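Local structure of monomethylamine methyltransferase mtmB1 (Methanosarcina barkeri, 1NTH) at residues K61-G66 with T281-V286; S163-S168 with E176-K181; L186-C191 with G221-D226; V277-H282 with A320-F325. The protein catalyses transfer of the methyl group from monomethylamine to the corrinoid cofactor of its partner protein MtmC, a step of methanogenesis from methylamine. All blocks are in the same frame, centred on the assembly; numbering follows the deposited sequence. Where two conformers were deposited one is given.

Interaction 1. Residues K61-G66 with T281-V286; sequences KLFKAG and THINAV
The ring of Phe63 is met obliquely by the end of Ile283, neither squarely over a face nor squarely at the rim: ring atom CE1 lies 4.1 Å from methyl CD1 of Ile283. A second aromatic group shares the site, for the ring of Phe325 meets that of Phe63 with their planes only about 20° apart, and Trp92 and Thr326 also pack against Phe63. The two side chains of the contact cross at about a right angle. Phe63 holds CG anti to the backbone N (chi1 178°), which carries the ring outward from its helix and brings its CE1 corner to the neighbour. Ile283 points across the gap from the start, and its CG1 branch runs out extended (chi2 172°), leaving CD1 as the atom that does the touching. Three residues on from Phe63, Gly66 offers bare backbone to the same methyl, with its C 4.5 Å from Ile283 CD1. The backbones nevertheless stay well apart, since the nearest CA pair, Gly66 with Thr281, is separated by 8.2 Å. In the TIM barrel fold, helix 271-288 is one of the outer helices between barrel strands, whereas helix 56-73 precedes the first of those strands; helix 88-95 closes in as well, through Ile91 and Ile95 on Ile283. The pair illustrates how one protruding methyl can add to the seating of an N-terminal helix on a barrel helix, to which Leu62 and Ala65 also contribute through Ile276. Because carbon meets carbon throughout, attraction here probably comes mainly from dispersion and the exclusion of water, so that fit rather than bond direction is likely to set the alignment.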
loop_
_atom_site.group_PDB
_atom_site.type_symbol
_atom_site.label_atom_id
_atom_site.label_comp_id
_atom_site.label_asym_id
_atom_site.label_seq_id
_atom_site.Cartn_x
_atom_site.Cartn_y
_atom_site.Cartn_z
ATOM N N LYS A 61 5.420 46.526 15.908
ATOM C CA LYS A 61 4.634 47.490 15.144
ATOM C C LYS A 61 4.495 47.013 13.700
ATOM O O LYS A 61 3.454 47.204 13.075
ATOM C CB LYS A 61 5.286 48.874 15.198
ATOM C CG LYS A 61 5.248 49.488 16.590
ATOM C CD LYS A 61 5.690 50.941 16.589
ATOM C CE LYS A 61 7.131 51.092 16.138
ATOM N NZ LYS A 61 7.534 52.530 16.064
ATOM N N LEU A 62 5.542 46.383 13.177
ATOM C CA LEU A 62 5.497 45.861 11.814
ATOM C C LEU A 62 4.463 44.741 11.740
ATOM O O LEU A 62 3.728 44.627 10.761
ATOM C CB LEU A 62 6.868 45.325 11.389
ATOM C CG LEU A 62 6.895 44.523 10.080
ATOM C CD1 LEU A 62 6.344 45.368 8.934
ATOM C CD2 LEU A 62 8.322 44.074 9.778
ATOM N N PHE A 63 4.404 43.910 12.777
ATOM C CA PHE A 63 3.436 42.821 12.786
ATOM C C PHE A 63 2.024 43.392 12.798
ATOM O O PHE A 63 1.156 42.947 12.044
ATOM C CB PHE A 63 3.630 41.922 14.010
ATOM C CG PHE A 63 2.629 40.804 14.095
ATOM C CD1 PHE A 63 2.662 39.754 13.183
ATOM C CD2 PHE A 63 1.625 40.824 15.056
ATOM C CE1 PHE A 63 1.710 38.736 13.229
ATOM C CE2 PHE A 63 0.667 39.811 15.111
ATOM C CZ PHE A 63 0.711 38.768 14.192
ATOM N N LYS A 64 1.793 44.375 13.662
ATOM C CA LYS A 64 0.477 44.995 13.753
ATOM C C LYS A 64 0.103 45.651 12.429
ATOM O O LYS A 64 -1.048 45.587 12.006
ATOM C CB LYS A 64 0.453 46.027 14.882
ATOM C CG LYS A 64 0.521 45.402 16.266
ATOM C CD LYS A 64 0.471 46.476 17.343
ATOM C CE LYS A 64 0.470 45.862 18.733
ATOM N NZ LYS A 64 0.425 46.898 19.804
ATOM N N ALA A 65 1.080 46.271 11.777
ATOM C CA ALA A 65 0.847 46.922 10.488
ATOM C C ALA A 65 0.435 45.890 9.436
ATOM O O ALA A 65 -0.516 46.101 8.682
ATOM C CB ALA A 65 2.104 47.652 10.035
ATOM N N GLY A 66 1.158 44.774 9.387
ATOM C CA GLY A 66 0.839 43.729 8.429
ATOM C C GLY A 66 -0.544 43.146 8.664
ATOM O O GLY A 66 -1.291 42.888 7.718
ATOM N N THR A 281 0.875 39.026 3.559
ATOM C CA THR A 281 0.720 37.845 2.714
ATOM C C THR A 281 1.170 36.560 3.408
ATOM O O THR A 281 0.705 35.478 3.048
ATOM C CB THR A 281 1.423 38.020 1.334
ATOM O OG1 THR A 281 2.826 38.238 1.504
ATOM C CG2 THR A 281 0.821 39.210 0.598
ATOM N N HIS A 282 2.056 36.674 4.399
ATOM C CA HIS A 282 2.482 35.499 5.165
ATOM C C HIS A 282 1.246 35.054 5.949
ATOM O O HIS A 282 0.948 33.865 6.056
ATOM C CB HIS A 282 3.596 35.843 6.166
ATOM C CG HIS A 282 4.983 35.712 5.616
ATOM N ND1 HIS A 282 5.500 36.575 4.673
ATOM C CD2 HIS A 282 5.970 34.827 5.897
ATOM C CE1 HIS A 282 6.746 36.228 4.399
ATOM N NE2 HIS A 282 7.056 35.170 5.128
ATOM N N ILE A 283 0.523 36.027 6.500
ATOM C CA ILE A 283 -0.688 35.738 7.259
ATOM C C ILE A 283 -1.795 35.213 6.336
ATOM O O ILE A 283 -2.496 34.257 6.671
ATOM C CB ILE A 283 -1.191 37.008 8.005
ATOM C CG1 ILE A 283 -0.168 37.427 9.069
ATOM C CG2 ILE A 283 -2.537 36.733 8.662
ATOM C CD1 ILE A 283 -0.467 38.783 9.731
ATOM N N ASN A 284 -1.949 35.829 5.169
ATOM C CA ASN A 284 -2.980 35.396 4.229
ATOM C C ASN A 284 -2.765 33.940 3.801
ATOM O O ASN A 284 -3.721 33.228 3.502
ATOM C CB ASN A 284 -2.991 36.299 2.992
ATOM C CG ASN A 284 -4.213 36.075 2.127
ATOM O OD1 ASN A 284 -5.339 36.113 2.618
ATOM N ND2 ASN A 284 -4.002 35.843 0.833
ATOM N N ALA A 285 -1.511 33.503 3.785
ATOM C CA ALA A 285 -1.183 32.138 3.389
ATOM C C ALA A 285 -1.909 31.096 4.239
ATOM O O ALA A 285 -2.440 30.121 3.710
ATOM C CB ALA A 285 0.324 31.916 3.482
ATOM N N VAL A 286 -1.941 31.301 5.551
ATOM C CA VAL A 286 -2.585 30.329 6.434
ATOM C C VAL A 286 -4.089 30.535 6.561
ATOM O O VAL A 286 -4.796 29.723 7.155
ATOM C CB VAL A 286 -1.941 30.350 7.845
ATOM C CG1 VAL A 286 -0.461 30.033 7.732
ATOM C CG2 VAL A 286 -2.138 31.714 8.513
#

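Interaction 2. Residues S163-S168 with E176-K181; sequences SVRGKS and EVLAAK
Val164 and Leu178 meet at a slant where a type I' beta turn, Val164 to Lys167, lies against helix 174-193, an outer helix of the TIM barrel. Both side chains point across the gap, and the closest atoms are Val164 CG2 and Leu178 CD2, 3.6 Å apart. Leu178 has CG anti to its backbone N (chi1 178°), which carries CG and its two methyls toward the turn; its CG also lies 3.7 Å from Val164 CG2. The turn is closed by a reciprocal backbone pair between Val164 and Lys167, and its two central residues, Arg165 and Gly166, have positive phi. Glu137 accepts from the N of each, pinning the turn from the side of its backbone. Arg165 crosses Leu178 at roughly a right angle, its CD 3.8 Å from Leu178 CD2; beyond CD the chain bends at chi3 (60°), turning NE and the guanidinium off the line of the chain. Its charged end serves the assembly instead, bonding through NH1 to Met193 O of the third subunit and through NH2 in a salt bridge to Asp8 of the second. Tyr10 of the second subunit and Met193 of the third also pack on Leu178. The other valine branch turns to the helix surface, with Val164 CG1 4.3 Å from Ala179 CB.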
loop_
_atom_site.group_PDB
_atom_site.type_symbol
_atom_site.label_atom_id
_atom_site.label_comp_id
_atom_site.label_asym_id
_atom_site.label_seq_id
_atom_site.Cartn_x
_atom_site.Cartn_y
_atom_site.Cartn_z
ATOM N N SER A 163 9.963 21.118 -22.841
ATOM C CA SER A 163 9.190 20.276 -23.743
ATOM C C SER A 163 9.000 18.898 -23.127
ATOM O O SER A 163 9.759 18.486 -22.247
ATOM C CB SER A 163 9.881 20.132 -25.111
ATOM O OG SER A 163 11.058 19.339 -25.037
ATOM N N VAL A 164 7.955 18.209 -23.566
ATOM C CA VAL A 164 7.685 16.853 -23.117
ATOM C C VAL A 164 7.336 16.112 -24.406
ATOM O O VAL A 164 6.445 16.526 -25.152
ATOM C CB VAL A 164 6.534 16.801 -22.074
ATOM C CG1 VAL A 164 5.229 17.309 -22.674
ATOM C CG2 VAL A 164 6.390 15.383 -21.551
ATOM N N ARG A 165 8.060 15.030 -24.678
ATOM C CA ARG A 165 7.877 14.277 -25.912
ATOM C C ARG A 165 8.062 15.221 -27.103
ATOM O O ARG A 165 7.382 15.114 -28.125
ATOM C CB ARG A 165 6.505 13.586 -25.943
ATOM C CG ARG A 165 6.562 12.188 -25.323
ATOM C CD ARG A 165 5.195 11.559 -25.095
ATOM N NE ARG A 165 4.419 11.384 -26.319
ATOM C CZ ARG A 165 3.242 10.767 -26.362
ATOM N NH1 ARG A 165 2.720 10.262 -25.250
ATOM N NH2 ARG A 165 2.577 10.670 -27.506
ATOM N N GLY A 166 8.997 16.155 -26.938
ATOM C CA GLY A 166 9.322 17.110 -27.986
ATOM C C GLY A 166 8.317 18.211 -28.265
ATOM O O GLY A 166 8.446 18.928 -29.260
ATOM N N LYS A 167 7.330 18.365 -27.391
ATOM C CA LYS A 167 6.301 19.384 -27.577
ATOM C C LYS A 167 6.201 20.322 -26.380
ATOM O O LYS A 167 6.410 19.914 -25.237
ATOM C CB LYS A 167 4.943 18.709 -27.796
ATOM C CG LYS A 167 4.863 17.835 -29.038
ATOM C CD LYS A 167 4.811 18.669 -30.309
ATOM C CE LYS A 167 4.666 17.786 -31.537
ATOM N NZ LYS A 167 4.535 18.593 -32.779
ATOM N N SER A 168 5.873 21.583 -26.642
ATOM C CA SER A 168 5.725 22.560 -25.567
ATOM C C SER A 168 4.486 22.227 -24.743
ATOM O O SER A 168 3.435 21.902 -25.294
ATOM C CB SER A 168 5.585 23.971 -26.141
ATOM O OG SER A 168 6.743 24.332 -26.872
ATOM N N GLU A 176 0.268 19.732 -21.175
ATOM C CA GLU A 176 0.461 20.349 -19.866
ATOM C C GLU A 176 0.215 19.297 -18.788
ATOM O O GLU A 176 0.942 19.230 -17.795
ATOM C CB GLU A 176 -0.497 21.527 -19.656
ATOM C CG GLU A 176 -0.350 22.144 -18.273
ATOM C CD GLU A 176 -1.362 23.232 -17.978
ATOM O OE1 GLU A 176 -2.540 23.079 -18.365
ATOM O OE2 GLU A 176 -0.979 24.233 -17.338
ATOM N N VAL A 177 -0.816 18.479 -18.988
ATOM C CA VAL A 177 -1.139 17.414 -18.038
ATOM C C VAL A 177 0.012 16.409 -18.018
ATOM O O VAL A 177 0.481 16.004 -16.950
ATOM C CB VAL A 177 -2.451 16.687 -18.427
ATOM C CG1 VAL A 177 -2.597 15.383 -17.640
ATOM C CG2 VAL A 177 -3.644 17.592 -18.138
ATOM N N LEU A 178 0.469 16.012 -19.203
ATOM C CA LEU A 178 1.573 15.061 -19.307
ATOM C C LEU A 178 2.807 15.596 -18.580
ATOM O O LEU A 178 3.462 14.866 -17.829
ATOM C CB LEU A 178 1.910 14.789 -20.782
ATOM C CG LEU A 178 3.085 13.840 -21.047
ATOM C CD1 LEU A 178 2.796 12.477 -20.428
ATOM C CD2 LEU A 178 3.311 13.706 -22.549
ATOM N N ALA A 179 3.124 16.871 -18.794
ATOM C CA ALA A 179 4.286 17.475 -18.149
ATOM C C ALA A 179 4.128 17.547 -16.634
ATOM O O ALA A 179 5.088 17.319 -15.896
ATOM C CB ALA A 179 4.543 18.878 -18.718
ATOM N N ALA A 180 2.921 17.855 -16.169
ATOM C CA ALA A 180 2.666 17.959 -14.736
ATOM C C ALA A 180 2.966 16.643 -14.017
ATOM O O ALA A 180 3.561 16.640 -12.937
ATOM C CB ALA A 180 1.213 18.373 -14.488
ATOM N N LYS A 181 2.552 15.529 -14.611
ATOM C CA LYS A 181 2.800 14.226 -14.000
ATOM C C LYS A 181 4.249 13.802 -14.215
ATOM O O LYS A 181 4.922 13.354 -13.284
ATOM C CB LYS A 181 1.879 13.158 -14.600
ATOM C CG LYS A 181 0.392 13.384 -14.368
ATOM C CD LYS A 181 -0.409 12.205 -14.903
ATOM C CE LYS A 181 -1.912 12.475 -14.906
ATOM N NZ LYS A 181 -2.491 12.622 -13.538
#

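Interaction 3. Residues L186-C191 with G221-D226; sequences LIKNAC and GMTCTD
Lys188 NZ forms a salt bridge with Asp226 OD2 at 2.7 Å, approaching the syn lone pair, on the side of the other carboxylate oxygen. The same ammonium group donates to Gly221 O at 2.9 Å, bent from the carbonyl direction (C=O...N angle 141°) and tilted out of the carbonyl plane. OD2 is itself held twice, since Thr223 N reaches its anti side at 2.8 Å with a fairly straight N-H...O angle of 161°. Asp226 OD1 takes up the backbone N of Val201, the residue just before the UAG-encoded pyrrolysine. The loop 221-226 leads directly into strand 227-231 of the TIM barrel, and within these segments Lys188 is what links its type I turn, Thr223 to Asp226, to helix 174-193. A leucine in place of Asp226 would probably leave the Lys188 ammonium without its counter-charge and the N-H groups of Thr223 and Val201 without this acceptor. Lysine and aspartate come from opposite directions. With CG anti to the carbonyl carbon (chi1 -72°) and everything beyond it extended, Lys188 spans the gap in a straight rod. Its CE passes 3.6 Å from Gly221 O, and the methyl CG2 of Thr223 stands 3.9 Å from NZ. Next to Lys188 in the helix, Ile187 packs on Phe140 and Ile156, while Leu186 touches Met141 of the third subunit.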
loop_
_atom_site.group_PDB
_atom_site.type_symbol
_atom_site.label_atom_id
_atom_site.label_comp_id
_atom_site.label_asym_id
_atom_site.label_seq_id
_atom_site.Cartn_x
_atom_site.Cartn_y
_atom_site.Cartn_z
ATOM N N LEU A 186 10.084 12.082 -13.313
ATOM C CA LEU A 186 11.476 12.106 -13.754
ATOM C C LEU A 186 12.416 12.568 -12.643
ATOM O O LEU A 186 13.505 12.019 -12.469
ATOM C CB LEU A 186 11.642 13.035 -14.961
ATOM C CG LEU A 186 10.979 12.609 -16.269
ATOM C CD1 LEU A 186 11.187 13.690 -17.322
ATOM C CD2 LEU A 186 11.570 11.282 -16.734
ATOM N N ILE A 187 11.998 13.585 -11.897
ATOM C CA ILE A 187 12.825 14.115 -10.821
ATOM C C ILE A 187 13.049 13.093 -9.716
ATOM O O ILE A 187 14.169 12.956 -9.211
ATOM C CB ILE A 187 12.219 15.415 -10.256
ATOM C CG1 ILE A 187 12.339 16.516 -11.315
ATOM C CG2 ILE A 187 12.932 15.824 -8.972
ATOM C CD1 ILE A 187 11.591 17.796 -10.981
ATOM N N LYS A 188 12.005 12.359 -9.342
ATOM C CA LYS A 188 12.196 11.356 -8.313
ATOM C C LYS A 188 13.066 10.230 -8.855
ATOM O O LYS A 188 13.774 9.567 -8.100
ATOM C CB LYS A 188 10.844 10.848 -7.792
ATOM C CG LYS A 188 10.165 11.909 -6.935
ATOM C CD LYS A 188 8.890 11.422 -6.271
ATOM C CE LYS A 188 8.341 12.513 -5.358
ATOM N NZ LYS A 188 7.100 12.094 -4.635
ATOM N N ASN A 189 13.040 10.030 -10.170
ATOM C CA ASN A 189 13.880 8.992 -10.765
ATOM C C ASN A 189 15.339 9.417 -10.684
ATOM O O ASN A 189 16.251 8.602 -10.467
ATOM C CB ASN A 189 13.496 8.824 -12.257
ATOM C CG ASN A 189 13.077 7.405 -12.626
ATOM O OD1 ASN A 189 13.885 6.472 -12.538
ATOM N ND2 ASN A 189 11.795 7.232 -13.049
ATOM N N ALA A 190 15.546 10.721 -10.808
ATOM C CA ALA A 190 16.875 11.306 -10.743
ATOM C C ALA A 190 17.391 11.166 -9.328
ATOM O O ALA A 190 18.567 10.848 -9.120
ATOM C CB ALA A 190 16.802 12.777 -11.127
ATOM N N CYS A 191 16.515 11.428 -8.357
ATOM C CA CYS A 191 16.889 11.322 -6.960
ATOM C C CYS A 191 17.267 9.875 -6.651
ATOM O O CYS A 191 18.223 9.633 -5.918
ATOM C CB CYS A 191 15.727 11.772 -6.081
ATOM S SG CYS A 191 15.391 13.554 -6.175
ATOM N N GLY A 221 4.700 10.093 -8.977
ATOM C CA GLY A 221 4.905 11.530 -9.053
ATOM C C GLY A 221 4.718 12.214 -7.711
ATOM O O GLY A 221 5.148 11.699 -6.680
ATOM N N MET A 222 4.077 13.379 -7.716
ATOM C CA MET A 222 3.851 14.103 -6.474
ATOM C C MET A 222 2.902 13.352 -5.548
ATOM O O MET A 222 1.918 12.755 -5.994
ATOM C CB MET A 222 3.294 15.500 -6.758
ATOM C CG MET A 222 4.303 16.429 -7.400
ATOM S SD MET A 222 3.765 18.149 -7.360
ATOM C CE MET A 222 4.040 18.538 -5.617
ATOM N N THR A 223 3.216 13.374 -4.258
ATOM C CA THR A 223 2.391 12.713 -3.253
ATOM C C THR A 223 2.239 13.651 -2.054
ATOM O O THR A 223 2.799 14.749 -2.049
ATOM C CB THR A 223 3.011 11.370 -2.802
ATOM O OG1 THR A 223 2.076 10.670 -1.971
ATOM C CG2 THR A 223 4.301 11.603 -2.034
ATOM N N CYS A 224 1.501 13.227 -1.031
ATOM C CA CYS A 224 1.258 14.103 0.113
ATOM C C CYS A 224 2.483 14.570 0.894
ATOM O O CYS A 224 2.399 15.558 1.619
ATOM C CB CYS A 224 0.239 13.469 1.068
ATOM S SG CYS A 224 0.820 12.001 1.933
ATOM N N THR A 225 3.608 13.875 0.746
ATOM C CA THR A 225 4.835 14.237 1.447
ATOM C C THR A 225 5.701 15.230 0.669
ATOM O O THR A 225 6.856 15.480 1.027
ATOM C CB THR A 225 5.672 12.989 1.763
ATOM O OG1 THR A 225 5.791 12.188 0.586
ATOM C CG2 THR A 225 5.006 12.176 2.861
ATOM N N ASP A 226 5.138 15.781 -0.403
ATOM C CA ASP A 226 5.827 16.781 -1.210
ATOM C C ASP A 226 5.118 18.110 -0.971
ATOM O O ASP A 226 3.947 18.124 -0.592
ATOM C CB ASP A 226 5.738 16.445 -2.700
ATOM C CG ASP A 226 6.436 15.150 -3.051
ATOM O OD1 ASP A 226 7.596 14.963 -2.623
ATOM O OD2 ASP A 226 5.826 14.330 -3.764
#

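Interaction 4. Residues V277-H282 with A320-F325; sequences VDVATH and ATISEF
Asp278 O is gripped twice by His282, the residue that carries the packing against Ile322. His282 ND1 donates to it at 2.8 Å, and His282 N at 3.0 Å as an ordinary helical bond; the two reach the oxygen from opposite faces of its carbonyl plane. The ND1 bond is reasonably straight (158°) and the oxygen lies in the plane of the imidazole, yet the nitrogen stands 51° out of the carbonyl plane. With NE2 hydrogen-bonded to Arg361 NH1, both ring nitrogens are engaged, which should fix the ring's rotation. CG is anti to the carbonyl carbon but turned some way past the staggered value (chi1 -90°), with ND1 folded back to its own helix. Ile322 then lies slantwise across the histidine: its CD1 is 3.8 Å from His282 CB, and its CG1 3.9 Å from both CG and CD2 of that ring. The same CD1 methyl comes within 4.2 Å of Val279 CG1, and here the two side chains run past each other in opposite directions. A leucine in place of His282 would probably leave Arg361 without this partner and Asp278 O with one donor fewer, and the new side chain, without those bonds, freer to turn against Ile322. The contact is a worked case of polar bonds holding a ring whose carbon atoms then serve for packing. In the TIM barrel, helices 271-288 and 309-325 are successive outer helices on either side of strand 293-300 in the chain. That strand reaches the same histidine through His294 and Asp296, while helix 56-73 meets Thr321 through Leu62 and Phe63.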
loop_
_atom_site.group_PDB
_atom_site.type_symbol
_atom_site.label_atom_id
_atom_site.label_comp_id
_atom_site.label_asym_id
_atom_site.label_seq_id
_atom_site.Cartn_x
_atom_site.Cartn_y
_atom_site.Cartn_z
ATOM N N VAL A 277 3.272 44.609 3.381
ATOM C CA VAL A 277 2.537 43.726 2.480
ATOM C C VAL A 277 3.025 42.290 2.662
ATOM O O VAL A 277 2.222 41.355 2.691
ATOM C CB VAL A 277 2.738 44.142 1.000
ATOM C CG1 VAL A 277 2.265 43.033 0.066
ATOM C CG2 VAL A 277 1.966 45.417 0.719
ATOM N N ASP A 278 4.339 42.127 2.790
ATOM C CA ASP A 278 4.934 40.803 2.961
ATOM C C ASP A 278 4.380 40.120 4.213
ATOM O O ASP A 278 4.008 38.946 4.171
ATOM C CB ASP A 278 6.456 40.919 3.058
ATOM C CG ASP A 278 7.158 39.599 2.811
ATOM O OD1 ASP A 278 6.463 38.568 2.684
ATOM O OD2 ASP A 278 8.405 39.594 2.744
ATOM N N VAL A 279 4.328 40.846 5.327
ATOM C CA VAL A 279 3.789 40.273 6.558
ATOM C C VAL A 279 2.326 39.903 6.326
ATOM O O VAL A 279 1.869 38.832 6.731
ATOM C CB VAL A 279 3.906 41.270 7.743
ATOM C CG1 VAL A 279 3.112 40.766 8.948
ATOM C CG2 VAL A 279 5.375 41.445 8.115
ATOM N N ALA A 280 1.593 40.782 5.651
ATOM C CA ALA A 280 0.189 40.529 5.366
ATOM C C ALA A 280 -0.013 39.270 4.522
ATOM O O ALA A 280 -0.971 38.529 4.742
ATOM C CB ALA A 280 -0.431 41.736 4.655
ATOM N N THR A 281 0.875 39.026 3.559
ATOM C CA THR A 281 0.720 37.845 2.714
ATOM C C THR A 281 1.170 36.560 3.408
ATOM O O THR A 281 0.705 35.478 3.048
ATOM C CB THR A 281 1.423 38.020 1.334
ATOM O OG1 THR A 281 2.826 38.238 1.504
ATOM C CG2 THR A 281 0.821 39.210 0.598
ATOM N N HIS A 282 2.056 36.674 4.399
ATOM C CA HIS A 282 2.482 35.499 5.165
ATOM C C HIS A 282 1.246 35.054 5.949
ATOM O O HIS A 282 0.948 33.865 6.056
ATOM C CB HIS A 282 3.596 35.843 6.166
ATOM C CG HIS A 282 4.983 35.712 5.616
ATOM N ND1 HIS A 282 5.500 36.575 4.673
ATOM C CD2 HIS A 282 5.970 34.827 5.897
ATOM C CE1 HIS A 282 6.746 36.228 4.399
ATOM N NE2 HIS A 282 7.056 35.170 5.128
ATOM N N ALA A 320 11.817 37.695 10.485
ATOM C CA ALA A 320 12.141 37.855 11.898
ATOM C C ALA A 320 10.870 38.171 12.671
ATOM O O ALA A 320 10.652 37.667 13.772
ATOM C CB ALA A 320 13.164 38.971 12.090
ATOM N N THR A 321 10.026 39.012 12.083
ATOM C CA THR A 321 8.779 39.408 12.715
ATOM C C THR A 321 7.786 38.249 12.764
ATOM O O THR A 321 7.154 38.009 13.791
ATOM C CB THR A 321 8.167 40.604 11.969
ATOM O OG1 THR A 321 9.099 41.692 12.005
ATOM C CG2 THR A 321 6.863 41.041 12.618
ATOM N N ILE A 322 7.651 37.532 11.655
ATOM C CA ILE A 322 6.746 36.390 11.611
ATOM C C ILE A 322 7.230 35.319 12.596
ATOM O O ILE A 322 6.423 34.667 13.262
ATOM C CB ILE A 322 6.670 35.812 10.175
ATOM C CG1 ILE A 322 5.829 36.741 9.290
ATOM C CG2 ILE A 322 6.086 34.396 10.197
ATOM C CD1 ILE A 322 4.380 36.879 9.725
ATOM N N SER A 323 8.545 35.154 12.702
ATOM C CA SER A 323 9.113 34.158 13.613
ATOM C C SER A 323 8.899 34.542 15.071
ATOM O O SER A 323 8.687 33.685 15.929
ATOM C CB SER A 323 10.613 33.995 13.360
ATOM O OG SER A 323 10.860 33.509 12.054
ATOM N N GLU A 324 8.952 35.839 15.344
ATOM C CA GLU A 324 8.785 36.337 16.700
ATOM C C GLU A 324 7.354 36.279 17.222
ATOM O O GLU A 324 7.126 35.887 18.368
ATOM C CB GLU A 324 9.289 37.782 16.785
ATOM C CG GLU A 324 9.062 38.444 18.142
ATOM C CD GLU A 324 10.008 37.933 19.214
ATOM O OE1 GLU A 324 9.715 38.140 20.411
ATOM O OE2 GLU A 324 11.047 37.336 18.862
ATOM N N PHE A 325 6.391 36.646 16.382
ATOM C CA PHE A 325 5.002 36.696 16.815
ATOM C C PHE A 325 4.042 35.601 16.372
ATOM O O PHE A 325 2.879 35.612 16.775
ATOM C CB PHE A 325 4.418 38.066 16.458
ATOM C CG PHE A 325 5.203 39.207 17.033
ATOM C CD1 PHE A 325 6.169 39.858 16.273
ATOM C CD2 PHE A 325 5.026 39.587 18.360
ATOM C CE1 PHE A 325 6.956 40.866 16.829
ATOM C CE2 PHE A 325 5.806 40.592 18.927
ATOM C CZ PHE A 325 6.774 41.232 18.159
#

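How the interactions relate
From the N terminus, interaction 1 opens at 61-66 and closes a long loop only at 281-286, fixing an early helix to the outside of the barrel. Interactions 2 and 3 are nested within that loop, in series: the first ties 163-168 to helix 174-193, and the second ties the later part of the same helix to the run into strand 227-231. Interaction 4 starts at 277-282, sharing Thr281 and His282 with interaction 1, and carries on to 320-325. Interactions 1 and 4 touch, with centres about 5 Å apart, and so join three helices. Interactions 2 and 3 lie across the chain's centre from them, and both reach the third subunit.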